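Local coordinates for protein p450 cytochrome, putative (Rippkaea orientalis, PDB 6Y01) that probably binds and carries the molybdenum cofactor, as a Rossmann-fold Moco carrier protein of a phototrophic bacterium, at residues Y36-L41 with S160-C165; I74-S79 with I91-G96; A100-N105 with T121-A126. One frame throughout, in Å; residues are numbered along the deposited sequence. Where two conformers were deposited one is given.

Contact 1 of 3, residues Y36-L41 with S160-C165; sequences YQLGQL and SSPENC
L38 and L41 of helix 29-44 grip P162 in the first turn of helix 162-176, an apolar helix-helix contact on one flank of the Rossmann-fold sheet. The van der Waals part is carried by two leucine methyls. CD2 of L38 packs 3.9 Å from P162 CB and 3.8 Å from C165 CB, the leucine and proline side chains being turned nearly perpendicular to one another. CD1 of L41 lies 3.9 Å from P162 CB and reaches on to the backbone N of E163; with its CG beside the backbone N (chi1 -63°), L41 brings its CD1 branch to the helix start. Beneath, L38 and C165 also touch I113 and L138 of the sheet, so this side of the contact is buried.

The polar groups belong to the outer side. No hydrogen bond joins the two segments: E163, bent at chi2 (78°), merely brings its CG to 4.1 Å from L41 CD1. Helix 162-176 is instead started from within its own segment, where S161, the N-cap, accepts through OG from N164 N at 3.0 Å. The extended Q37 brings its amide oxygen to the proline ring, OE1 standing 3.5 Å from P162 CG.

Contact 2 of 3, residues I74-S79 with I91-G96; sequences IGILPS and IAIVTG
Strands 74-77 and 91-94 run parallel, their axes 4.8 Å apart at closest and 19° off alignment, and G75 N to I91 O, I93 N to G75 O and L77 N to I93 O are bonded in turn, each at 2.8 Å. On one face, I74 and I91 run alongside each other, I74 CD1 3.6 Å from I91 CB; I76 repeats this arrangement against I93, its CD1 swung to I93 CB by chi1 (-50°) and chi2 together. The other face has L77 CD1 over A92 CB at 4.0 Å. At the C-terminal ends, L77 O accepts from both T95 N and T95 OG1, the hydroxyl at 2.7 Å, while T95 CG2 meets I76 CG2. A valine in place of T95 would probably leave L77 O with the backbone N-H as its one donor from this residue, and L97 N without its hydroxyl partner. Beyond, G96 N bonds S79 O. S108 of the second subunit bonds V94 N and its I104 packs on I93, so a neighbour covers this edge strand. The pair forms one edge of the parallel, Rossmann-type sheet, here joined by a connection without a helix.

Contact 3 of 3, residues A100-N105 with T121-A126; sequences ARNNIN and TLSEVA
N102 and N105, one turn apart on helix 102-108, face S123 and E124 of helix 119-130 in a buried, almost wholly polar contact. T121 and E124 belong to a G-x-G-T-x-x-E sequence, as in LOG-like members of the SLOG clan; a part in cofactor binding is possible but is not established by this geometry.

The close part centres on N102 and E124. Its apolar component is N102 CB against E124 CG, 3.7 Å apart, with the two side chains nearly perpendicular and the amide plane 47° from the carboxylate plane. E124 OE2 also comes to 3.2 Å from N102 OD1, two acceptors with no bond between them. On the other branch of the amide, N102 ND2 donates to S123 OG at 3.0 Å; this bond, like the one from S123 OG to G120 O, is provisional, because S123 has two conformers and only one is considered.

The weaker links lie around this core. N105 ND2 reaches E124 OE2 at 3.2 Å, a weak bond bent to 131° at the hydrogen. R101 stays farther off, its NH1 4.5 Å from E124 OE2, with the oxygen well out of the guanidinium plane, while its NE and NH2 bond I76 O and G52 O. Neither side opens plainly to solvent, since every touching residue is buried and L127 of the third subunit packs on S123.

R101 NH1 makes a weak bond to N102 OD1 at 2.8 Å. With NH1 at the oxygen and S123 at the nitrogen, the N102 amide is consistently oriented, which implies that its OD1 faces E124 as an acceptor beside an acceptor.

From the N terminus, helix 29-44 supplies the first half of contact 1, which waits until helix 162-176 to close; its long excursion of 118 residues contains both other contacts. Contact 2 closes first, over a short connection without helix or strand, and joins neighbouring parallel strands at one edge of the sheet. Contact 3 follows in series, pairing helices 102-108 and 119-130, which strand 111-115 joins in the chain. Contacts 2 and 3 touch: N105 packs on I76, and P78 lies beside R101. Contact 1 lies on the opposite side of the chain's centre from both, its centre about 24 Å from that of contact 2.

Contact 1 of 3, residues Y36-L41 with S160-C165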
loop_
_atom_site.group_PDB
_atom_site.type_symbol
_atom_site.label_atom_id
_atom_site.label_comp_id
_atom_site.label_asym_id
_atom_site.label_seq_id
_atom_site.Cartn_x
_atom_site.Cartn_y
_atom_site.Cartn_z
ATOM N N TYR D 36 -4.351 12.307 26.197
ATOM C CA TYR D 36 -4.891 11.401 27.235
ATOM C C TYR D 36 -6.361 11.728 27.526
ATOM O O TYR D 36 -7.213 10.820 27.607
ATOM C CB TYR D 36 -3.995 11.499 28.460
ATOM C CG TYR D 36 -4.354 10.553 29.574
ATOM C CD1 TYR D 36 -4.117 9.196 29.465
ATOM C CD2 TYR D 36 -4.811 11.061 30.769
ATOM C CE1 TYR D 36 -4.436 8.323 30.510
ATOM C CE2 TYR D 36 -5.036 10.200 31.840
ATOM C CZ TYR D 36 -4.859 8.844 31.696
ATOM O OH TYR D 36 -5.160 8.027 32.747
ATOM N N GLN D 37 -6.669 13.010 27.660
ATOM C CA GLN D 37 -8.069 13.437 27.903
ATOM C C GLN D 37 -8.959 13.057 26.722
ATOM O O GLN D 37 -10.080 12.556 26.940
ATOM C CB GLN D 37 -8.187 14.928 28.234
ATOM C CG GLN D 37 -7.521 15.288 29.550
ATOM C CD GLN D 37 -7.663 16.761 29.858
ATOM O OE1 GLN D 37 -8.078 17.544 28.997
ATOM N NE2 GLN D 37 -7.319 17.168 31.075
ATOM N N LEU D 38 -8.500 13.316 25.497
ATOM C CA LEU D 38 -9.274 12.921 24.301
ATOM C C LEU D 38 -9.556 11.442 24.310
ATOM O O LEU D 38 -10.688 11.060 23.984
ATOM C CB LEU D 38 -8.506 13.256 23.009
ATOM C CG LEU D 38 -8.632 14.657 22.496
ATOM C CD1 LEU D 38 -7.700 14.805 21.277
ATOM C CD2 LEU D 38 -10.075 14.949 22.104
ATOM N N GLY D 39 -8.547 10.626 24.594
ATOM C CA GLY D 39 -8.781 9.177 24.574
ATOM C C GLY D 39 -9.895 8.785 25.537
ATOM O O GLY D 39 -10.774 8.012 25.197
ATOM N N GLN D 40 -9.823 9.317 26.754
ATOM C CA GLN D 40 -10.861 9.058 27.774
ATOM C C GLN D 40 -12.223 9.516 27.249
ATOM O O GLN D 40 -13.192 8.776 27.321
ATOM C CB GLN D 40 -10.554 9.797 29.087
ATOM C CG GLN D 40 -9.353 9.257 29.799
ATOM C CD GLN D 40 -9.036 10.037 31.047
ATOM O OE1 GLN D 40 -9.652 9.782 32.080
ATOM N NE2 GLN D 40 -8.046 10.929 30.940
ATOM N N LEU D 41 -12.307 10.739 26.703
ATOM C CA LEU D 41 -13.615 11.298 26.292
ATOM C C LEU D 41 -14.199 10.525 25.099
ATOM O O LEU D 41 -15.411 10.328 25.028
ATOM C CB LEU D 41 -13.490 12.787 25.959
ATOM C CG LEU D 41 -13.085 13.699 27.100
ATOM C CD1 LEU D 41 -12.827 15.089 26.579
ATOM C CD2 LEU D 41 -14.138 13.726 28.205
ATOM N N SER D 160 -10.701 24.238 20.728
ATOM C CA SER D 160 -10.121 24.979 21.869
ATOM C C SER D 160 -9.698 24.030 22.997
ATOM O O SER D 160 -8.948 24.465 23.869
ATOM C CB SER D 160 -11.114 26.014 22.383
ATOM O OG SER D 160 -12.382 25.407 22.670
ATOM N N SER D 161 -10.180 22.803 23.006
ATOM C CA SER D 161 -9.966 21.862 24.119
ATOM C C SER D 161 -10.397 20.479 23.697
ATOM O O SER D 161 -11.102 20.314 22.712
ATOM C CB SER D 161 -10.782 22.271 25.325
ATOM O OG SER D 161 -12.163 22.103 25.044
ATOM N N PRO D 162 -10.013 19.419 24.439
ATOM C CA PRO D 162 -10.545 18.085 24.189
ATOM C C PRO D 162 -12.073 18.049 24.211
ATOM O O PRO D 162 -12.670 17.431 23.340
ATOM C CB PRO D 162 -9.888 17.249 25.296
ATOM C CG PRO D 162 -8.595 17.957 25.520
ATOM C CD PRO D 162 -8.968 19.419 25.471
ATOM N N GLU D 163 -12.685 18.678 25.207
ATOM C CA GLU D 163 -14.154 18.714 25.286
ATOM C C GLU D 163 -14.754 19.337 24.023
ATOM O O GLU D 163 -15.759 18.850 23.517
ATOM C CB GLU D 163 -14.576 19.476 26.561
ATOM C CG GLU D 163 -14.185 18.772 27.826
ATOM C CD GLU D 163 -12.715 18.879 28.277
ATOM O OE1 GLU D 163 -11.878 19.651 27.646
ATOM O OE2 GLU D 163 -12.383 18.175 29.291
ATOM N N ASN D 164 -14.134 20.409 23.528
ATOM C CA ASN D 164 -14.627 21.082 22.304
ATOM C C ASN D 164 -14.502 20.125 21.115
ATOM O O ASN D 164 -15.390 20.118 20.267
ATOM C CB ASN D 164 -13.875 22.392 22.095
ATOM C CG ASN D 164 -14.376 23.200 20.920
ATOM O OD1 ASN D 164 -13.572 23.750 20.168
ATOM N ND2 ASN D 164 -15.682 23.345 20.796
ATOM N N CYS D 165 -13.442 19.318 21.050
ATOM C CA CYS D 165 -13.340 18.289 19.992
ATOM C C CYS D 165 -14.570 17.377 20.015
ATOM O O CYS D 165 -15.104 17.077 18.932
ATOM C CB CYS D 165 -12.110 17.410 20.136
ATOM S SG CYS D 165 -10.549 18.271 19.892
#

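Contact 2 of 3, residues I74-S79 with I91-G96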
loop_
_atom_site.group_PDB
_atom_site.type_symbol
_atom_site.label_atom_id
_atom_site.label_comp_id
_atom_site.label_asym_id
_atom_site.label_seq_id
_atom_site.Cartn_x
_atom_site.Cartn_y
_atom_site.Cartn_z
ATOM N N ILE D 74 -7.835 0.806 18.282
ATOM C CA ILE D 74 -7.326 0.198 17.041
ATOM C C ILE D 74 -6.011 0.904 16.710
ATOM O O ILE D 74 -5.959 2.160 16.793
ATOM C CB ILE D 74 -8.283 0.429 15.867
ATOM C CG1 ILE D 74 -9.740 0.128 16.163
ATOM C CG2 ILE D 74 -7.771 -0.351 14.643
ATOM C CD1 ILE D 74 -10.039 -1.293 16.589
ATOM N N GLY D 75 -5.001 0.113 16.386
ATOM C CA GLY D 75 -3.735 0.706 15.943
ATOM C C GLY D 75 -3.418 0.234 14.532
ATOM O O GLY D 75 -3.474 -0.948 14.262
ATOM N N ILE D 76 -3.080 1.186 13.661
ATOM C CA ILE D 76 -2.723 0.890 12.236
ATOM C C ILE D 76 -1.208 0.994 12.165
ATOM O O ILE D 76 -0.671 2.093 12.117
ATOM C CB ILE D 76 -3.397 1.848 11.263
ATOM C CG1 ILE D 76 -4.885 1.985 11.492
ATOM C CG2 ILE D 76 -3.082 1.410 9.863
ATOM C CD1 ILE D 76 -5.645 0.703 11.401
ATOM N N LEU D 77 -0.546 -0.154 12.212
ATOM C CA LEU D 77 0.897 -0.200 12.414
ATOM C C LEU D 77 1.605 -0.137 11.079
ATOM O O LEU D 77 1.220 -0.840 10.127
ATOM C CB LEU D 77 1.297 -1.488 13.139
ATOM C CG LEU D 77 0.655 -1.696 14.534
ATOM C CD1 LEU D 77 1.167 -2.957 15.071
ATOM C CD2 LEU D 77 0.960 -0.572 15.423
ATOM N N PRO D 78 2.704 0.621 11.018
ATOM C CA PRO D 78 3.482 0.708 9.773
ATOM C C PRO D 78 4.414 -0.472 9.536
ATOM O O PRO D 78 4.820 -0.736 8.418
ATOM C CB PRO D 78 4.270 2.013 9.977
ATOM C CG PRO D 78 4.470 2.101 11.484
ATOM C CD PRO D 78 3.186 1.548 12.043
ATOM N N SER D 79 4.765 -1.167 10.616
ATOM C CA SER D 79 5.703 -2.290 10.601
ATOM C C SER D 79 5.051 -3.569 10.050
ATOM O O SER D 79 3.838 -3.605 9.866
ATOM C CB SER D 79 6.182 -2.442 12.051
ATOM O OG SER D 79 6.715 -3.711 12.265
ATOM N N ILE D 91 -6.548 -3.829 19.101
ATOM C CA ILE D 91 -6.570 -4.449 17.765
ATOM C C ILE D 91 -5.417 -3.863 16.951
ATOM O O ILE D 91 -5.431 -2.677 16.674
ATOM C CB ILE D 91 -7.916 -4.179 17.053
ATOM C CG1 ILE D 91 -9.119 -4.678 17.865
ATOM C CG2 ILE D 91 -7.890 -4.750 15.614
ATOM C CD1 ILE D 91 -9.133 -6.148 18.070
ATOM N N ALA D 92 -4.430 -4.674 16.696
ATOM C CA ALA D 92 -3.234 -4.287 15.929
ATOM C C ALA D 92 -3.424 -4.693 14.471
ATOM O O ALA D 92 -3.336 -5.876 14.125
ATOM C CB ALA D 92 -2.017 -4.937 16.525
ATOM N N ILE D 93 -3.641 -3.679 13.624
ATOM C CA ILE D 93 -3.697 -3.908 12.168
ATOM C C ILE D 93 -2.274 -3.714 11.665
ATOM O O ILE D 93 -1.747 -2.610 11.741
ATOM C CB ILE D 93 -4.675 -2.937 11.505
ATOM C CG1 ILE D 93 -6.058 -2.995 12.119
ATOM C CG2 ILE D 93 -4.712 -3.139 9.979
ATOM C CD1 ILE D 93 -6.712 -4.333 12.056
ATOM N N VAL D 94 -1.680 -4.789 11.195
ATOM C CA VAL D 94 -0.252 -4.809 10.829
ATOM C C VAL D 94 -0.194 -4.604 9.298
ATOM O O VAL D 94 -0.696 -5.442 8.592
ATOM C CB VAL D 94 0.420 -6.123 11.208
ATOM C CG1 VAL D 94 1.885 -6.141 10.831
ATOM C CG2 VAL D 94 0.220 -6.380 12.725
ATOM N N THR D 95 0.344 -3.461 8.873
ATOM C CA THR D 95 0.219 -3.130 7.430
ATOM C C THR D 95 1.468 -3.488 6.646
ATOM O O THR D 95 1.309 -3.723 5.446
ATOM C CB THR D 95 -0.148 -1.668 7.208
ATOM O OG1 THR D 95 0.950 -0.814 7.433
ATOM C CG2 THR D 95 -1.382 -1.268 7.979
ATOM N N GLY D 96 2.643 -3.381 7.201
ATOM C CA GLY D 96 3.886 -3.535 6.477
ATOM C C GLY D 96 4.056 -2.432 5.406
ATOM O O GLY D 96 4.805 -2.663 4.468
#

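Contact 3 of 3, residues A100-N105 with T121-A126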
loop_
_atom_site.group_PDB
_atom_site.type_symbol
_atom_site.label_atom_id
_atom_site.label_comp_id
_atom_site.label_asym_id
_atom_site.label_seq_id
_atom_site.Cartn_x
_atom_site.Cartn_y
_atom_site.Cartn_z
ATOM N N ALA D 100 3.139 4.847 4.227
ATOM C CA ALA D 100 1.968 4.713 3.357
ATOM C C ALA D 100 0.707 4.373 4.123
ATOM O O ALA D 100 -0.364 4.577 3.637
ATOM C CB ALA D 100 2.232 3.730 2.234
ATOM N N ARG D 101 0.850 3.840 5.358
ATOM C CA ARG D 101 -0.370 3.519 6.109
ATOM C C ARG D 101 -1.157 4.744 6.539
ATOM O O ARG D 101 -2.311 4.611 6.919
ATOM C CB ARG D 101 -0.095 2.632 7.342
ATOM C CG ARG D 101 0.643 3.238 8.532
ATOM C CD ARG D 101 -0.165 4.206 9.354
ATOM N NE ARG D 101 0.398 4.270 10.683
ATOM C CZ ARG D 101 1.438 4.943 11.047
ATOM N NH1 ARG D 101 2.162 5.692 10.217
ATOM N NH2 ARG D 101 1.928 4.817 12.251
ATOM N N ASN D 102 -0.580 5.928 6.452
ATOM C CA ASN D 102 -1.251 7.151 6.896
ATOM C C ASN D 102 -2.604 7.283 6.169
ATOM O O ASN D 102 -3.571 7.789 6.721
ATOM C CB ASN D 102 -0.322 8.365 6.664
ATOM C CG ASN D 102 0.913 8.351 7.543
ATOM O OD1 ASN D 102 1.106 7.426 8.256
ATOM N ND2 ASN D 102 1.756 9.397 7.517
ATOM N N ASN D 103 -2.670 6.832 4.900
ATOM C CA ASN D 103 -3.910 6.975 4.132
ATOM C C ASN D 103 -4.992 6.062 4.718
ATOM O O ASN D 103 -6.152 6.424 4.704
ATOM C CB ASN D 103 -3.701 6.764 2.613
ATOM C CG ASN D 103 -4.741 7.528 1.799
ATOM O OD1 ASN D 103 -5.023 8.717 2.001
ATOM N ND2 ASN D 103 -5.281 6.858 0.803
ATOM N N ILE D 104 -4.606 4.888 5.224
ATOM C CA ILE D 104 -5.579 3.982 5.859
ATOM C C ILE D 104 -6.134 4.636 7.108
ATOM O O ILE D 104 -7.361 4.575 7.316
ATOM C CB ILE D 104 -4.909 2.643 6.210
ATOM C CG1 ILE D 104 -4.342 1.988 4.943
ATOM C CG2 ILE D 104 -5.913 1.751 6.928
ATOM C CD1 ILE D 104 -3.603 0.730 5.206
ATOM N N ASN D 105 -5.259 5.297 7.873
ATOM C CA ASN D 105 -5.739 5.951 9.112
ATOM C C ASN D 105 -6.871 6.914 8.783
ATOM O O ASN D 105 -7.870 7.003 9.441
ATOM C CB ASN D 105 -4.629 6.745 9.820
ATOM C CG ASN D 105 -3.456 5.902 10.297
ATOM O OD1 ASN D 105 -3.486 4.742 10.181
ATOM N ND2 ASN D 105 -2.361 6.532 10.743
ATOM N N THR D 121 2.103 14.154 11.255
ATOM C CA THR D 121 0.754 14.678 11.489
ATOM C C THR D 121 0.351 15.575 10.325
ATOM O O THR D 121 -0.790 15.497 9.880
ATOM C CB THR D 121 0.707 15.385 12.851
ATOM O OG1 THR D 121 1.064 14.446 13.901
ATOM C CG2 THR D 121 -0.679 15.931 13.108
ATOM N N LEU D 122 1.261 16.411 9.874
ATOM C CA LEU D 122 0.959 17.292 8.709
ATOM C C LEU D 122 0.555 16.444 7.510
ATOM O O LEU D 122 -0.441 16.789 6.815
ATOM C CB LEU D 122 2.183 18.119 8.362
ATOM C CG LEU D 122 1.929 19.381 7.584
ATOM C CD1 LEU D 122 1.207 20.423 8.435
ATOM C CD2 LEU D 122 3.271 19.950 7.175
ATOM N N SER D 123 1.281 15.361 7.256
ATOM C CA SER D 123 0.953 14.470 6.111
ATOM C C SER D 123 -0.452 13.899 6.283
ATOM O O SER D 123 -1.213 13.855 5.320
ATOM C CB SER D 123 1.982 13.383 5.882
ATOM O OG SER D 123 1.849 12.261 6.754
ATOM N N GLU D 124 -0.804 13.451 7.508
ATOM C CA GLU D 124 -2.128 12.866 7.718
ATOM C C GLU D 124 -3.246 13.887 7.585
ATOM O O GLU D 124 -4.279 13.564 6.999
ATOM C CB GLU D 124 -2.197 12.195 9.105
ATOM C CG GLU D 124 -1.373 10.969 9.088
ATOM C CD GLU D 124 -1.551 9.968 10.135
ATOM O OE1 GLU D 124 -2.765 9.835 10.604
ATOM O OE2 GLU D 124 -0.587 9.219 10.368
ATOM N N VAL D 125 -3.055 15.068 8.143
ATOM C CA VAL D 125 -4.081 16.127 7.985
ATOM C C VAL D 125 -4.270 16.438 6.498
ATOM O O VAL D 125 -5.396 16.541 6.074
ATOM C CB VAL D 125 -3.714 17.369 8.771
ATOM C CG1 VAL D 125 -4.616 18.538 8.439
ATOM C CG2 VAL D 125 -3.760 17.090 10.280
ATOM N N ALA D 126 -3.167 16.587 5.776
ATOM C CA ALA D 126 -3.254 16.905 4.340
ATOM C C ALA D 126 -4.041 15.811 3.614
ATOM O O ALA D 126 -4.930 16.130 2.790
ATOM C CB ALA D 126 -1.872 17.128 3.772
#